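PDB 4MRU: SusD homolog from Bacteroides thetaiotaomicron, which probably binds mucin O-glycans as a SusD-like, TPR-like outer-membrane lipoprotein of a gut bacterium. Local coordinates for residues Q152-E164 with R205-A217. Numbering follows the deposited sequence.
Sequences QKDVYMRMFQELE and RMAMRLCYTDMAA. With EDO (1,2-ethanediol), chain F.
In one of the two conformers of D214, K153 NZ lies 3.2 Å from D214 OD1, a salt bridge with a weak hydrogen bond; the two side chains meet at roughly a right angle. With CG trans to the backbone N (chi1 -180°) and a bend at chi3, K153 brings its amine to the loop. T213 OG1 accepts from M215 N, closing an ST turn in that loop, and also donates to L210 O at 2.8 Å, in the carbonyl plane and on a lone pair. One turn further along the helix from K153, Y156 OH lies 3.5 Å from R209 CG, but its hydrogen bond goes to D123. D123 also forms a salt bridge with R209, whose guanidinium has further acidic partners in E429 and E433, so its charge is probably offset by these carboxylates.

The axes of helix 152-164 and helix 205-209 run nearly antiparallel, at 152° and 11.5 Å, consistent with paired helices of the TPR-like SusD fold. Between them M206 is a knob in the hole formed by Y156, M159, F160 and L163. A bend at chi3 (43°) lays its methyl CE over one face of the F160 ring, 3.7 Å from the centroid, a CH-pi contact; SE makes an oblique Met-aromatic approach to that ring. L210 divides its two methyls: CD2 covers a face of Y156, 4.0 Å from the centroid, while CD1 lies in plane at the edge of F160. Toward the solvent side, M157 in one of its two conformers meets L210 tip to tip, its CE 3.8 Å from L210 CD1.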
loop_
_atom_site.group_PDB
_atom_site.type_symbol
_atom_site.label_atom_id
_atom_site.label_comp_id
_atom_site.label_asym_id
_atom_site.label_seq_id
_atom_site.Cartn_x
_atom_site.Cartn_y
_atom_site.Cartn_z
ATOM N N GLN A 152 17.618 2.211 -4.878
ATOM C CA GLN A 152 16.559 2.270 -3.879
ATOM C C GLN A 152 17.135 2.682 -2.524
ATOM O O GLN A 152 16.518 3.478 -1.795
ATOM C CB GLN A 152 15.827 0.956 -3.742
ATOM C CG GLN A 152 14.707 0.977 -2.732
ATOM C CD GLN A 152 13.915 -0.325 -2.688
ATOM O OE1 GLN A 152 14.384 -1.326 -2.161
ATOM N NE2 GLN A 152 12.698 -0.313 -3.238
ATOM N N LYS A 153 18.323 2.195 -2.195
ATOM C CA LYS A 153 18.942 2.592 -0.916
ATOM C C LYS A 153 19.121 4.107 -0.856
ATOM O O LYS A 153 18.832 4.742 0.177
ATOM C CB LYS A 153 20.284 1.889 -0.702
ATOM C CG LYS A 153 20.940 2.277 0.610
ATOM C CD LYS A 153 22.367 1.842 0.760
ATOM C CE LYS A 153 22.567 0.521 1.487
ATOM N NZ LYS A 153 23.892 0.530 2.183
ATOM N N ASP A 154 19.629 4.677 -1.929
ATOM C CA ASP A 154 19.848 6.131 -1.982
ATOM C C ASP A 154 18.541 6.897 -2.012
ATOM O O ASP A 154 18.454 8.010 -1.445
ATOM C CB ASP A 154 20.717 6.523 -3.177
ATOM C CG ASP A 154 22.198 6.149 -2.974
ATOM O OD1 ASP A 154 22.644 5.875 -1.847
ATOM O OD2 ASP A 154 22.912 6.168 -3.959
ATOM N N VAL A 155 17.512 6.331 -2.626
ATOM C CA VAL A 155 16.217 6.988 -2.524
ATOM C C VAL A 155 15.737 7.057 -1.065
ATOM O O VAL A 155 15.326 8.128 -0.612
ATOM C CB VAL A 155 15.155 6.321 -3.385
ATOM C CG1 VAL A 155 13.825 7.009 -3.187
ATOM C CG2 VAL A 155 15.540 6.426 -4.854
ATOM N N TYR A 156 15.736 5.921 -0.351
ATOM C CA TYR A 156 15.273 5.894 1.043
ATOM C C TYR A 156 16.109 6.830 1.913
ATOM O O TYR A 156 15.567 7.613 2.690
ATOM C CB TYR A 156 15.300 4.466 1.582
ATOM C CG TYR A 156 13.978 3.769 1.497
ATOM C CD1 TYR A 156 13.525 3.187 0.308
ATOM C CD2 TYR A 156 13.135 3.700 2.607
ATOM C CE1 TYR A 156 12.283 2.554 0.270
ATOM C CE2 TYR A 156 11.889 3.101 2.542
ATOM C CZ TYR A 156 11.464 2.538 1.370
ATOM O OH TYR A 156 10.225 1.898 1.337
HETATM N N MSE A 157 17.420 6.839 1.748
HETATM C CA MSE A 157 18.247 7.670 2.648
HETATM C C MSE A 157 17.980 9.150 2.379
HETATM O O MSE A 157 17.941 9.969 3.316
HETATM C CB MSE A 157 19.711 7.307 2.496
HETATM C CG MSE A 157 20.021 5.898 3.051
HETATM SE SE MSE A 157 18.801 5.140 4.430
HETATM C CE MSE A 157 18.627 3.500 3.365
ATOM N N ARG A 158 17.767 9.518 1.121
ATOM C CA ARG A 158 17.472 10.885 0.775
ATOM C C ARG A 158 16.089 11.279 1.288
ATOM O O ARG A 158 15.921 12.347 1.852
ATOM C CB ARG A 158 17.618 11.109 -0.752
ATOM C CG ARG A 158 17.309 12.545 -1.208
ATOM C CD ARG A 158 18.245 13.592 -0.606
ATOM N NE ARG A 158 19.475 13.682 -1.364
ATOM C CZ ARG A 158 19.671 14.518 -2.383
ATOM N NH1 ARG A 158 18.724 15.370 -2.765
ATOM N NH2 ARG A 158 20.827 14.507 -3.028
HETATM N N MSE A 159 15.098 10.397 1.152
HETATM C CA MSE A 159 13.785 10.642 1.738
HETATM C C MSE A 159 13.867 10.855 3.240
HETATM O O MSE A 159 13.228 11.764 3.781
HETATM C CB MSE A 159 12.823 9.461 1.402
HETATM C CG MSE A 159 12.492 9.468 -0.089
HETATM SE SE MSE A 159 11.334 7.896 -0.432
HETATM C CE MSE A 159 10.704 8.524 -2.140
ATOM N N PHE A 160 14.629 10.029 3.944
ATOM C CA PHE A 160 14.732 10.211 5.375
ATOM C C PHE A 160 15.324 11.592 5.690
ATOM O O PHE A 160 14.836 12.281 6.593
ATOM C CB PHE A 160 15.579 9.141 6.050
ATOM C CG PHE A 160 14.884 7.811 6.202
ATOM C CD1 PHE A 160 13.674 7.708 6.859
ATOM C CD2 PHE A 160 15.481 6.661 5.731
ATOM C CE1 PHE A 160 13.057 6.474 7.027
ATOM C CE2 PHE A 160 14.887 5.413 5.929
ATOM C CZ PHE A 160 13.673 5.321 6.562
ATOM N N GLN A 161 16.332 12.001 4.924
ATOM C CA GLN A 161 16.923 13.319 5.110
ATOM C C GLN A 161 15.895 14.417 4.828
ATOM O O GLN A 161 15.727 15.358 5.622
ATOM C CB GLN A 161 18.158 13.441 4.219
ATOM C CG GLN A 161 18.984 14.705 4.342
ATOM C CD GLN A 161 20.018 14.773 3.221
ATOM O OE1 GLN A 161 20.474 13.738 2.697
ATOM N NE2 GLN A 161 20.346 15.978 2.805
ATOM N N GLU A 162 15.125 14.258 3.765
ATOM C CA GLU A 162 14.076 15.241 3.446
ATOM C C GLU A 162 12.921 15.277 4.475
ATOM O O GLU A 162 12.398 16.362 4.788
ATOM C CB GLU A 162 13.530 14.985 2.037
ATOM C CG GLU A 162 14.577 15.222 0.949
ATOM C CD GLU A 162 14.150 14.743 -0.415
ATOM O OE1 GLU A 162 13.222 13.880 -0.496
ATOM O OE2 GLU A 162 14.786 15.189 -1.411
ATOM N N LEU A 163 12.512 14.128 4.998
ATOM C CA LEU A 163 11.488 14.136 6.020
ATOM C C LEU A 163 11.969 14.910 7.249
ATOM O O LEU A 163 11.163 15.648 7.855
ATOM C CB LEU A 163 11.053 12.723 6.415
ATOM C CG LEU A 163 10.277 12.058 5.279
ATOM C CD1 LEU A 163 9.955 10.616 5.632
ATOM C CD2 LEU A 163 9.024 12.862 4.935
ATOM N N GLU A 164 13.231 14.735 7.641
ATOM C CA GLU A 164 13.760 15.494 8.794
ATOM C C GLU A 164 13.793 16.962 8.524
ATOM O O GLU A 164 13.492 17.782 9.410
ATOM C CB GLU A 164 15.153 15.032 9.191
ATOM C CG GLU A 164 15.129 13.796 10.064
ATOM C CD GLU A 164 16.325 13.703 10.987
ATOM O OE1 GLU A 164 17.333 14.404 10.756
ATOM O OE2 GLU A 164 16.225 12.922 11.949
ATOM N N ARG A 205 6.881 3.756 9.118
ATOM C CA ARG A 205 6.588 2.788 8.071
ATOM C C ARG A 205 7.845 2.466 7.252
ATOM O O ARG A 205 8.170 1.329 7.028
ATOM C CB ARG A 205 5.523 3.345 7.140
ATOM C CG ARG A 205 5.160 2.408 6.019
ATOM C CD ARG A 205 4.433 3.138 4.882
ATOM N NE ARG A 205 2.993 3.157 5.096
ATOM C CZ ARG A 205 2.136 3.786 4.291
ATOM N NH1 ARG A 205 2.594 4.458 3.237
ATOM N NH2 ARG A 205 0.834 3.743 4.547
HETATM N N MSE A 206 8.534 3.514 6.821
HETATM C CA MSE A 206 9.720 3.359 5.992
HETATM C C MSE A 206 10.866 2.730 6.751
HETATM O O MSE A 206 11.585 1.902 6.198
HETATM C CB MSE A 206 10.120 4.733 5.502
HETATM C CG MSE A 206 9.136 5.259 4.461
HETATM SE SE MSE A 206 9.611 7.132 4.002
HETATM C CE MSE A 206 11.579 6.980 3.860
ATOM N N ALA A 207 11.021 3.064 8.022
ATOM C CA ALA A 207 12.008 2.367 8.857
ATOM C C ALA A 207 11.731 0.871 8.916
ATOM O O ALA A 207 12.643 0.055 8.761
ATOM C CB ALA A 207 12.055 2.975 10.255
HETATM N N MSE A 208 10.480 0.469 9.161
HETATM C CA MSE A 208 10.173 -0.959 9.319
HETATM C C MSE A 208 10.447 -1.706 8.021
HETATM O O MSE A 208 10.921 -2.837 8.038
HETATM C CB MSE A 208 8.703 -1.142 9.755
HETATM C CG MSE A 208 8.451 -2.527 10.332
HETATM SE SE MSE A 208 9.421 -2.797 12.047
HETATM C CE MSE A 208 8.708 -1.263 13.015
ATOM N N ARG A 209 10.273 -1.022 6.904
ATOM C CA ARG A 209 10.487 -1.570 5.572
ATOM C C ARG A 209 11.904 -2.062 5.414
ATOM O O ARG A 209 12.112 -3.036 4.703
ATOM C CB ARG A 209 10.173 -0.539 4.471
ATOM C CG ARG A 209 10.070 -1.172 3.091
ATOM C CD ARG A 209 8.671 -1.731 2.762
ATOM N NE ARG A 209 7.803 -0.630 2.359
ATOM C CZ ARG A 209 6.598 -0.333 2.815
ATOM N NH1 ARG A 209 5.966 -1.084 3.716
ATOM N NH2 ARG A 209 6.002 0.740 2.304
ATOM N N LEU A 210 12.860 -1.419 6.101
ATOM C CA LEU A 210 14.269 -1.731 5.922
ATOM C C LEU A 210 14.860 -2.661 6.994
ATOM O O LEU A 210 16.102 -2.806 7.097
ATOM C CB LEU A 210 15.094 -0.438 5.894
ATOM C CG LEU A 210 14.588 0.692 4.989
ATOM C CD1 LEU A 210 15.610 1.818 4.962
ATOM C CD2 LEU A 210 14.280 0.189 3.599
ATOM N N CYS A 211 13.999 -3.363 7.720
ATOM C CA CYS A 211 14.482 -4.139 8.875
ATOM C C CYS A 211 15.300 -5.387 8.454
ATOM O O CYS A 211 16.017 -5.960 9.274
ATOM C CB CYS A 211 13.320 -4.476 9.802
ATOM S SG CYS A 211 12.294 -5.792 9.110
ATOM N N TYR A 212 15.254 -5.783 7.189
ATOM C CA TYR A 212 16.055 -6.909 6.721
ATOM C C TYR A 212 17.309 -6.477 5.945
ATOM O O TYR A 212 17.995 -7.339 5.376
ATOM C CB TYR A 212 15.189 -7.870 5.864
ATOM C CG TYR A 212 14.080 -8.517 6.657
ATOM C CD1 TYR A 212 14.367 -9.467 7.627
ATOM C CD2 TYR A 212 12.722 -8.231 6.401
ATOM C CE1 TYR A 212 13.350 -10.077 8.351
ATOM C CE2 TYR A 212 11.720 -8.834 7.123
ATOM C CZ TYR A 212 12.047 -9.783 8.086
ATOM O OH TYR A 212 11.044 -10.377 8.809
ATOM N N THR A 213 17.638 -5.176 5.931
ATOM C CA THR A 213 18.800 -4.672 5.194
ATOM C C THR A 213 19.958 -4.353 6.118
ATOM O O THR A 213 19.832 -4.478 7.307
ATOM C CB THR A 213 18.495 -3.356 4.468
ATOM O OG1 THR A 213 18.250 -2.317 5.427
ATOM C CG2 THR A 213 17.306 -3.520 3.549
ATOM N N ASP A 214 21.082 -3.926 5.547
ATOM C CA ASP A 214 22.254 -3.509 6.331
ATOM C C ASP A 214 22.085 -2.102 6.922
ATOM O O ASP A 214 22.992 -1.557 7.544
ATOM C CB ASP A 214 23.548 -3.635 5.480
ATOM C CG ASP A 214 23.674 -2.577 4.370
ATOM O OD1 ASP A 214 22.743 -1.781 4.126
ATOM O OD2 ASP A 214 24.743 -2.548 3.715
HETATM N N MSE A 215 20.902 -1.530 6.749
HETATM C CA MSE A 215 20.580 -0.267 7.373
HETATM C C MSE A 215 19.643 -0.469 8.521
HETATM O O MSE A 215 19.034 0.498 8.999
HETATM C CB MSE A 215 19.912 0.617 6.334
HETATM C CG MSE A 215 20.846 0.915 5.150
HETATM SE SE MSE A 215 22.392 2.071 5.568
HETATM C CE MSE A 215 23.776 0.680 5.534
ATOM N N ALA A 216 19.517 -1.713 9.005
ATOM C CA ALA A 216 18.541 -2.009 10.077
ATOM C C ALA A 216 18.800 -1.218 11.383
ATOM O O ALA A 216 17.842 -0.821 12.069
ATOM C CB ALA A 216 18.459 -3.501 10.395
ATOM N N ALA A 217 20.058 -0.997 11.732
ATOM C CA ALA A 217 20.354 -0.266 12.961
ATOM C C ALA A 217 19.871 1.162 12.831
ATOM O O ALA A 217 19.165 1.685 13.754
ATOM C CB ALA A 217 21.852 -0.303 13.313
HETATM C C1 EDO F . 0.680 6.656 1.539
HETATM O O1 EDO F . 1.432 5.648 0.854
HETATM C C2 EDO F . -0.724 6.178 1.408
HETATM O O2 EDO F . -0.724 4.953 2.120
#